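Esterase (Xanthomonas oryzae pv. oryzae, PDB 3H2G) is a cell wall-degrading esterase of the alpha/beta-hydrolase clan that acts in the pathogenesis of this bacterium on rice. Local coordinates at residues E38-Y51 against V110-S123. Residues are numbered along the deposited sequence; the frame is centred on the assembly and turned at random.
Sequences EQAKCNVRVAEFTY and VTRLASQGYVVVGS
Q116 reaches Q39 and K41 with its amide end. CB points away from 38-51, and CG, beside the backbone N and anti to the carbonyl carbon, makes no close contact there either. A bend at chi2 (-55°) swings the amide back. CD comes within 4.1 Å of Q39 O. OE1 lies 3.6 Å from K41 CG. NE2 donates to Q39 O (3.1 Å), which lies in the amide plane while NE2 sits above the carbonyl plane. NE2 also donates to a water that bonds E38 OE1 and T111 O; an NH2 group suits both uses. E38 OE1 forms a salt bridge with R112 NH1, its hydrogen bond weak, while OE2 pairs with R389: a carboxylate can serve two arginines. S115 O accepts from K41 N (2.9 Å) and, weakly, from C42 N. This corner is a Schellman motif ending helix 108-114, with G117 as C-prime residue at positive phi, which suits glycine; it leads into strand 119-123 of the mixed alpha/beta-hydrolase sheet. C42 SG, disulfide-bonded to C75, lies 3.4 Å from G117 N. Small A114 lets branched V44 bring CG1 within 3.7 Å of its CB. Further along, F49 CZ abuts V121 CG1 edge-on, and S123 OG donates to Y51 OH (2.6 Å) in the ring plane, hydroxyl matched with hydroxyl.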
ATOM      1  N   GLU A  38     -22.529 -10.973  -7.489  1.00 24.11           N
ATOM      2  CA  GLU A  38     -22.604  -9.992  -6.412  1.00 22.07           C
ATOM      3  C   GLU A  38     -23.374  -8.742  -6.815  1.00 18.88           C
ATOM      4  O   GLU A  38     -23.195  -8.218  -7.912  1.00 18.18           O
ATOM      5  CB  GLU A  38     -21.193  -9.586  -5.981  1.00 23.82           C
ATOM      6  CG  GLU A  38     -20.908  -9.784  -4.507  1.00 26.10           C
ATOM      7  CD  GLU A  38     -19.474  -9.459  -4.152  1.00 26.08           C
ATOM      8  OE1 GLU A  38     -19.103  -8.266  -4.197  1.00 24.72           O
ATOM      9  OE2 GLU A  38     -18.713 -10.399  -3.841  1.00 28.53           O
ATOM     10  N   GLN A  39     -24.231  -8.267  -5.919  1.00 17.45           N
ATOM     11  CA  GLN A  39     -25.011  -7.065  -6.184  1.00 16.50           C
ATOM     12  C   GLN A  39     -24.643  -5.980  -5.183  1.00 13.79           C
ATOM     13  O   GLN A  39     -24.487  -6.248  -3.992  1.00 11.93           O
ATOM     14  CB  GLN A  39     -26.508  -7.365  -6.091  1.00 18.66           C
ATOM     15  CG  GLN A  39     -27.022  -8.305  -7.171  1.00 23.31           C
ATOM     16  CD  GLN A  39     -28.518  -8.530  -7.078  1.00 26.79           C
ATOM     17  OE1 GLN A  39     -29.302  -7.582  -7.113  1.00 29.32           O
ATOM     18  NE2 GLN A  39     -28.921  -9.789  -6.959  1.00 30.05           N
ATOM     19  N   ALA A  40     -24.494  -4.754  -5.673  1.00 11.82           N
ATOM     20  CA  ALA A  40     -24.153  -3.636  -4.804  1.00 11.45           C
ATOM     21  C   ALA A  40     -25.355  -3.306  -3.938  1.00 10.76           C
ATOM     22  O   ALA A  40     -26.495  -3.570  -4.320  1.00 10.28           O
ATOM     23  CB  ALA A  40     -23.766  -2.417  -5.641  1.00 10.58           C
ATOM     24  N   LYS A  41     -25.108  -2.745  -2.761  1.00 11.48           N
ATOM     25  CA  LYS A  41     -26.214  -2.371  -1.892  1.00 12.51           C
ATOM     26  C   LYS A  41     -26.233  -0.866  -1.679  1.00  9.64           C
ATOM     27  O   LYS A  41     -27.224  -0.317  -1.203  1.00  8.91           O
ATOM     28  CB  LYS A  41     -26.114  -3.075  -0.535  1.00 16.94           C
ATOM     29  CG  LYS A  41     -24.959  -2.620   0.333  1.00 22.42           C
ATOM     30  CD  LYS A  41     -25.300  -2.748   1.817  1.00 27.20           C
ATOM     31  CE  LYS A  41     -25.719  -4.162   2.183  1.00 30.17           C
ATOM     32  NZ  LYS A  41     -26.077  -4.270   3.627  1.00 34.77           N
ATOM     33  N   CYS A  42     -25.146  -0.199  -2.062  1.00  7.09           N
ATOM     34  CA  CYS A  42     -25.018   1.244  -1.864  1.00  7.44           C
ATOM     35  C   CYS A  42     -24.607   2.043  -3.093  1.00  7.58           C
ATOM     36  O   CYS A  42     -23.925   1.530  -3.986  1.00  6.11           O
ATOM     37  CB  CYS A  42     -23.962   1.521  -0.785  1.00  7.46           C
ATOM     38  SG  CYS A  42     -24.163   0.568   0.747  1.00  9.29           S
ATOM     39  N   ASN A  43     -25.025   3.308  -3.127  1.00  7.43           N
ATOM     40  CA  ASN A  43     -24.602   4.214  -4.188  1.00  6.76           C
ATOM     41  C   ASN A  43     -23.259   4.635  -3.582  1.00  6.79           C
ATOM     42  O   ASN A  43     -23.071   4.511  -2.369  1.00  5.33           O
ATOM     43  CB  ASN A  43     -25.504   5.455  -4.290  1.00  9.27           C
ATOM     44  CG  ASN A  43     -26.944   5.125  -4.645  1.00 11.17           C
ATOM     45  OD1 ASN A  43     -27.215   4.334  -5.549  1.00 10.60           O
ATOM     46  ND2 ASN A  43     -27.881   5.758  -3.943  1.00 13.37           N
ATOM     47  N   VAL A  44     -22.329   5.124  -4.394  1.00  6.60           N
ATOM     48  CA  VAL A  44     -21.033   5.531  -3.857  1.00  6.70           C
ATOM     49  C   VAL A  44     -20.626   6.925  -4.310  1.00  7.76           C
ATOM     50  O   VAL A  44     -20.608   7.216  -5.503  1.00  7.74           O
ATOM     51  CB  VAL A  44     -19.918   4.540  -4.270  1.00  5.10           C
ATOM     52  CG1 VAL A  44     -18.576   5.004  -3.717  1.00  5.02           C
ATOM     53  CG2 VAL A  44     -20.246   3.145  -3.759  1.00  5.30           C
ATOM     54  N   ARG A  45     -20.299   7.779  -3.346  1.00  6.78           N
ATOM     55  CA  ARG A  45     -19.873   9.140  -3.648  1.00  8.37           C
ATOM     56  C   ARG A  45     -18.355   9.202  -3.547  1.00  8.31           C
ATOM     57  O   ARG A  45     -17.768   8.665  -2.605  1.00  7.59           O
ATOM     58  CB  ARG A  45     -20.494  10.126  -2.656  1.00  9.14           C
ATOM     59  CG  ARG A  45     -20.281  11.587  -3.023  1.00 13.75           C
ATOM     60  CD  ARG A  45     -20.904  12.509  -1.989  1.00 17.74           C
ATOM     61  NE  ARG A  45     -20.983  13.886  -2.467  1.00 21.00           N
ATOM     62  CZ  ARG A  45     -21.282  14.927  -1.698  1.00 23.86           C
ATOM     63  NH1 ARG A  45     -21.529  14.750  -0.406  1.00 24.98           N
ATOM     64  NH2 ARG A  45     -21.337  16.146  -2.221  1.00 24.57           N
ATOM     65  N   VAL A  46     -17.725   9.849  -4.523  1.00  6.90           N
ATOM     66  CA  VAL A  46     -16.276   9.985  -4.541  1.00  8.32           C
ATOM     67  C   VAL A  46     -15.862  11.401  -4.165  1.00  8.32           C
ATOM     68  O   VAL A  46     -16.300  12.374  -4.779  1.00  7.95           O
ATOM     69  CB  VAL A  46     -15.698   9.664  -5.936  1.00  8.42           C
ATOM     70  CG1 VAL A  46     -14.175   9.765  -5.907  1.00  7.23           C
ATOM     71  CG2 VAL A  46     -16.133   8.275  -6.368  1.00  9.55           C
ATOM     72  N   ALA A  47     -15.018  11.508  -3.146  1.00  8.62           N
ATOM     73  CA  ALA A  47     -14.532  12.801  -2.691  1.00  8.41           C
ATOM     74  C   ALA A  47     -13.014  12.782  -2.603  1.00  8.75           C
ATOM     75  O   ALA A  47     -12.396  11.721  -2.509  1.00  7.06           O
ATOM     76  CB  ALA A  47     -15.131  13.141  -1.326  1.00  9.61           C
ATOM     77  N   GLU A  48     -12.419  13.968  -2.660  1.00  9.27           N
ATOM     78  CA  GLU A  48     -10.976  14.110  -2.563  1.00  9.01           C
ATOM     79  C   GLU A  48     -10.727  15.167  -1.502  1.00  8.15           C
ATOM     80  O   GLU A  48     -11.626  15.943  -1.168  1.00  8.40           O
ATOM     81  CB  GLU A  48     -10.386  14.554  -3.905  1.00  8.90           C
ATOM     82  CG  GLU A  48     -10.874  15.914  -4.382  1.00  9.68           C
ATOM     83  CD  GLU A  48     -10.408  16.242  -5.785  1.00 12.08           C
ATOM     84  OE1 GLU A  48     -10.731  17.345  -6.273  1.00 10.41           O
ATOM     85  OE2 GLU A  48      -9.722  15.400  -6.404  1.00 10.85           O
ATOM     86  N   PHE A  49      -9.517  15.197  -0.962  1.00  8.42           N
ATOM     87  CA  PHE A  49      -9.206  16.176   0.064  1.00  6.80           C
ATOM     88  C   PHE A  49      -7.705  16.297   0.293  1.00  7.57           C
ATOM     89  O   PHE A  49      -6.932  15.425  -0.109  1.00  5.25           O
ATOM     90  CB  PHE A  49      -9.925  15.798   1.371  1.00  7.40           C
ATOM     91  CG  PHE A  49      -9.479  14.484   1.964  1.00  6.83           C
ATOM     92  CD1 PHE A  49      -8.437  14.439   2.888  1.00  6.87           C
ATOM     93  CD2 PHE A  49     -10.089  13.290   1.586  1.00  7.37           C
ATOM     94  CE1 PHE A  49      -8.008  13.218   3.429  1.00  7.96           C
ATOM     95  CE2 PHE A  49      -9.668  12.061   2.119  1.00  4.94           C
ATOM     96  CZ  PHE A  49      -8.627  12.028   3.039  1.00  7.44           C
ATOM     97  N   THR A  50      -7.295  17.402   0.908  1.00  6.49           N
ATOM     98  CA  THR A  50      -5.888  17.618   1.229  1.00  5.89           C
ATOM     99  C   THR A  50      -5.850  17.887   2.722  1.00  6.46           C
ATOM    100  O   THR A  50      -6.818  18.394   3.295  1.00  6.03           O
ATOM    101  CB  THR A  50      -5.286  18.813   0.459  1.00  7.06           C
ATOM    102  OG1 THR A  50      -5.984  20.016   0.801  1.00  5.43           O
ATOM    103  CG2 THR A  50      -5.389  18.573  -1.042  1.00  7.14           C
ATOM    104  N   TYR A  51      -4.741  17.540   3.363  1.00  5.51           N
ATOM    105  CA  TYR A  51      -4.645  17.724   4.803  1.00  5.86           C
ATOM    106  C   TYR A  51      -3.227  17.942   5.296  1.00  5.50           C
ATOM    107  O   TYR A  51      -2.255  17.721   4.573  1.00  5.38           O
ATOM    108  CB  TYR A  51      -5.239  16.502   5.511  1.00  5.28           C
ATOM    109  CG  TYR A  51      -4.558  15.197   5.136  1.00  5.82           C
ATOM    110  CD1 TYR A  51      -4.846  14.553   3.929  1.00  6.72           C
ATOM    111  CD2 TYR A  51      -3.610  14.617   5.979  1.00  6.53           C
ATOM    112  CE1 TYR A  51      -4.201  13.360   3.570  1.00  6.09           C
ATOM    113  CE2 TYR A  51      -2.956  13.428   5.632  1.00  6.23           C
ATOM    114  CZ  TYR A  51      -3.258  12.806   4.427  1.00  7.27           C
ATOM    115  OH  TYR A  51      -2.621  11.631   4.086  1.00  6.70           O
ATOM    116  N   VAL A 110     -14.479   0.733  -4.923  1.00  6.28           N
ATOM    117  CA  VAL A 110     -15.853   1.180  -5.126  1.00  6.66           C
ATOM    118  C   VAL A 110     -16.820   0.001  -5.224  1.00  6.37           C
ATOM    119  O   VAL A 110     -17.805  -0.072  -4.492  1.00  6.99           O
ATOM    120  CB  VAL A 110     -15.992   2.011  -6.427  1.00  6.04           C
ATOM    121  CG1 VAL A 110     -17.468   2.258  -6.735  1.00  7.36           C
ATOM    122  CG2 VAL A 110     -15.256   3.333  -6.286  1.00  5.68           C
ATOM    123  N   THR A 111     -16.521  -0.922  -6.130  1.00  6.87           N
ATOM    124  CA  THR A 111     -17.386  -2.069  -6.385  1.00  6.13           C
ATOM    125  C   THR A 111     -17.490  -3.153  -5.324  1.00  6.37           C
ATOM    126  O   THR A 111     -18.529  -3.801  -5.211  1.00  7.16           O
ATOM    127  CB  THR A 111     -17.002  -2.754  -7.719  1.00  6.67           C
ATOM    128  OG1 THR A 111     -15.709  -3.365  -7.600  1.00  4.60           O
ATOM    129  CG2 THR A 111     -16.961  -1.733  -8.841  1.00  4.70           C
ATOM    130  N   ARG A 112     -16.435  -3.356  -4.541  1.00  5.92           N
ATOM    131  CA  ARG A 112     -16.460  -4.410  -3.532  1.00  5.62           C
ATOM    132  C   ARG A 112     -16.608  -3.952  -2.087  1.00  5.68           C
ATOM    133  O   ARG A 112     -17.129  -4.688  -1.255  1.00  5.11           O
ATOM    134  CB  ARG A 112     -15.185  -5.249  -3.628  1.00  7.67           C
ATOM    135  CG  ARG A 112     -14.911  -5.826  -4.999  1.00  7.44           C
ATOM    136  CD  ARG A 112     -15.947  -6.862  -5.389  1.00  9.86           C
ATOM    137  NE  ARG A 112     -15.595  -7.492  -6.658  1.00 10.53           N
ATOM    138  CZ  ARG A 112     -16.193  -8.569  -7.153  1.00 11.96           C
ATOM    139  NH1 ARG A 112     -17.186  -9.146  -6.486  1.00 11.76           N
ATOM    140  NH2 ARG A 112     -15.787  -9.077  -8.309  1.00 13.63           N
ATOM    141  N   LEU A 113     -16.142  -2.745  -1.787  1.00  6.01           N
ATOM    142  CA  LEU A 113     -16.189  -2.249  -0.416  1.00  6.57           C
ATOM    143  C   LEU A 113     -17.179  -1.115  -0.153  1.00  5.89           C
ATOM    144  O   LEU A 113     -18.111  -1.274   0.639  1.00  5.62           O
ATOM    145  CB  LEU A 113     -14.776  -1.833   0.007  1.00  5.99           C
ATOM    146  CG  LEU A 113     -13.768  -2.994   0.038  1.00  7.44           C
ATOM    147  CD1 LEU A 113     -12.366  -2.460   0.262  1.00  7.48           C
ATOM    148  CD2 LEU A 113     -14.150  -3.982   1.140  1.00  7.00           C
ATOM    149  N   ALA A 114     -16.983   0.027  -0.805  1.00  5.10           N
ATOM    150  CA  ALA A 114     -17.882   1.161  -0.603  1.00  5.23           C
ATOM    151  C   ALA A 114     -19.318   0.804  -0.977  1.00  5.50           C
ATOM    152  O   ALA A 114     -20.269   1.267  -0.343  1.00  6.27           O
ATOM    153  CB  ALA A 114     -17.413   2.361  -1.426  1.00  5.94           C
ATOM    154  N   SER A 115     -19.470  -0.023  -2.007  1.00  5.03           N
ATOM    155  CA  SER A 115     -20.793  -0.426  -2.475  1.00  6.75           C
ATOM    156  C   SER A 115     -21.499  -1.323  -1.470  1.00  5.89           C
ATOM    157  O   SER A 115     -22.696  -1.587  -1.599  1.00  5.65           O
ATOM    158  CB  SER A 115     -20.680  -1.168  -3.802  1.00  6.17           C
ATOM    159  OG  SER A 115     -20.078  -2.437  -3.610  1.00  9.82           O
ATOM    160  N   GLN A 116     -20.751  -1.799  -0.479  1.00  6.20           N
ATOM    161  CA  GLN A 116     -21.308  -2.667   0.545  1.00  7.22           C
ATOM    162  C   GLN A 116     -21.439  -1.973   1.900  1.00  8.68           C
ATOM    163  O   GLN A 116     -21.701  -2.625   2.913  1.00  8.73           O
ATOM    164  CB  GLN A 116     -20.454  -3.931   0.689  1.00  7.87           C
ATOM    165  CG  GLN A 116     -20.493  -4.855  -0.520  1.00  7.79           C
ATOM    166  CD  GLN A 116     -21.906  -5.260  -0.918  1.00  9.61           C
ATOM    167  OE1 GLN A 116     -22.784  -5.433  -0.067  1.00 10.04           O
ATOM    168  NE2 GLN A 116     -22.128  -5.430  -2.217  1.00  8.98           N
ATOM    169  N   GLY A 117     -21.239  -0.658   1.923  1.00  7.89           N
ATOM    170  CA  GLY A 117     -21.389   0.081   3.167  1.00  7.48           C
ATOM    171  C   GLY A 117     -20.126   0.478   3.903  1.00  7.53           C
ATOM    172  O   GLY A 117     -20.197   0.983   5.022  1.00  8.11           O
ATOM    173  N   TYR A 118     -18.969   0.246   3.297  1.00  7.46           N
ATOM    174  CA  TYR A 118     -17.711   0.614   3.931  1.00  6.87           C
ATOM    175  C   TYR A 118     -17.268   2.010   3.512  1.00  5.87           C
ATOM    176  O   TYR A 118     -17.203   2.314   2.324  1.00  6.53           O
ATOM    177  CB  TYR A 118     -16.596  -0.371   3.557  1.00  8.14           C
ATOM    178  CG  TYR A 118     -16.732  -1.749   4.159  1.00  8.67           C
ATOM    179  CD1 TYR A 118     -17.559  -2.709   3.580  1.00  7.80           C
ATOM    180  CD2 TYR A 118     -16.028  -2.092   5.315  1.00  8.04           C
ATOM    181  CE1 TYR A 118     -17.682  -3.980   4.135  1.00  7.60           C
ATOM    182  CE2 TYR A 118     -16.147  -3.360   5.882  1.00  8.88           C
ATOM    183  CZ  TYR A 118     -16.974  -4.297   5.286  1.00  8.48           C
ATOM    184  OH  TYR A 118     -17.097  -5.547   5.841  1.00  9.78           O
ATOM    185  N   VAL A 119     -16.980   2.869   4.485  1.00  5.54           N
ATOM    186  CA  VAL A 119     -16.474   4.196   4.163  1.00  5.57           C
ATOM    187  C   VAL A 119     -14.992   3.919   3.934  1.00  6.04           C
ATOM    188  O   VAL A 119     -14.335   3.310   4.780  1.00  7.32           O
ATOM    189  CB  VAL A 119     -16.651   5.185   5.337  1.00  5.44           C
ATOM    190  CG1 VAL A 119     -15.947   6.503   5.025  1.00  5.86           C
ATOM    191  CG2 VAL A 119     -18.130   5.442   5.576  1.00  8.27           C
ATOM    192  N   VAL A 120     -14.470   4.334   2.786  1.00  5.39           N
ATOM    193  CA  VAL A 120     -13.073   4.073   2.471  1.00  5.61           C
ATOM    194  C   VAL A 120     -12.249   5.348   2.378  1.00  6.41           C
ATOM    195  O   VAL A 120     -12.611   6.278   1.664  1.00  5.59           O
ATOM    196  CB  VAL A 120     -12.943   3.299   1.136  1.00  5.97           C
ATOM    197  CG1 VAL A 120     -11.480   2.949   0.876  1.00  6.83           C
ATOM    198  CG2 VAL A 120     -13.785   2.035   1.179  1.00  3.65           C
ATOM    199  N   VAL A 121     -11.141   5.377   3.111  1.00  5.75           N
ATOM    200  CA  VAL A 121     -10.251   6.530   3.109  1.00  5.03           C
ATOM    201  C   VAL A 121      -8.835   6.081   2.787  1.00  4.74           C
ATOM    202  O   VAL A 121      -8.317   5.154   3.407  1.00  3.99           O
ATOM    203  CB  VAL A 121     -10.213   7.231   4.481  1.00  7.94           C
ATOM    204  CG1 VAL A 121      -9.319   8.466   4.398  1.00  7.45           C
ATOM    205  CG2 VAL A 121     -11.617   7.614   4.914  1.00  9.79           C
ATOM    206  N   GLY A 122      -8.211   6.743   1.819  1.00  5.32           N
ATOM    207  CA  GLY A 122      -6.852   6.388   1.456  1.00  5.64           C
ATOM    208  C   GLY A 122      -6.003   7.623   1.226  1.00  5.47           C
ATOM    209  O   GLY A 122      -6.463   8.598   0.638  1.00  5.92           O
ATOM    210  N   SER A 123      -4.772   7.598   1.720  1.00  4.89           N
ATOM    211  CA  SER A 123      -3.860   8.717   1.525  1.00  3.71           C
ATOM    212  C   SER A 123      -3.077   8.443   0.256  1.00  5.32           C
ATOM    213  O   SER A 123      -2.808   7.289  -0.061  1.00  5.40           O
ATOM    214  CB  SER A 123      -2.876   8.822   2.693  1.00  5.13           C
ATOM    215  OG  SER A 123      -1.842   9.749   2.399  1.00  5.14           O
TER
HETATM  216  O   HOH W   1     -19.994  -5.813  -3.959  1.00 21.08           O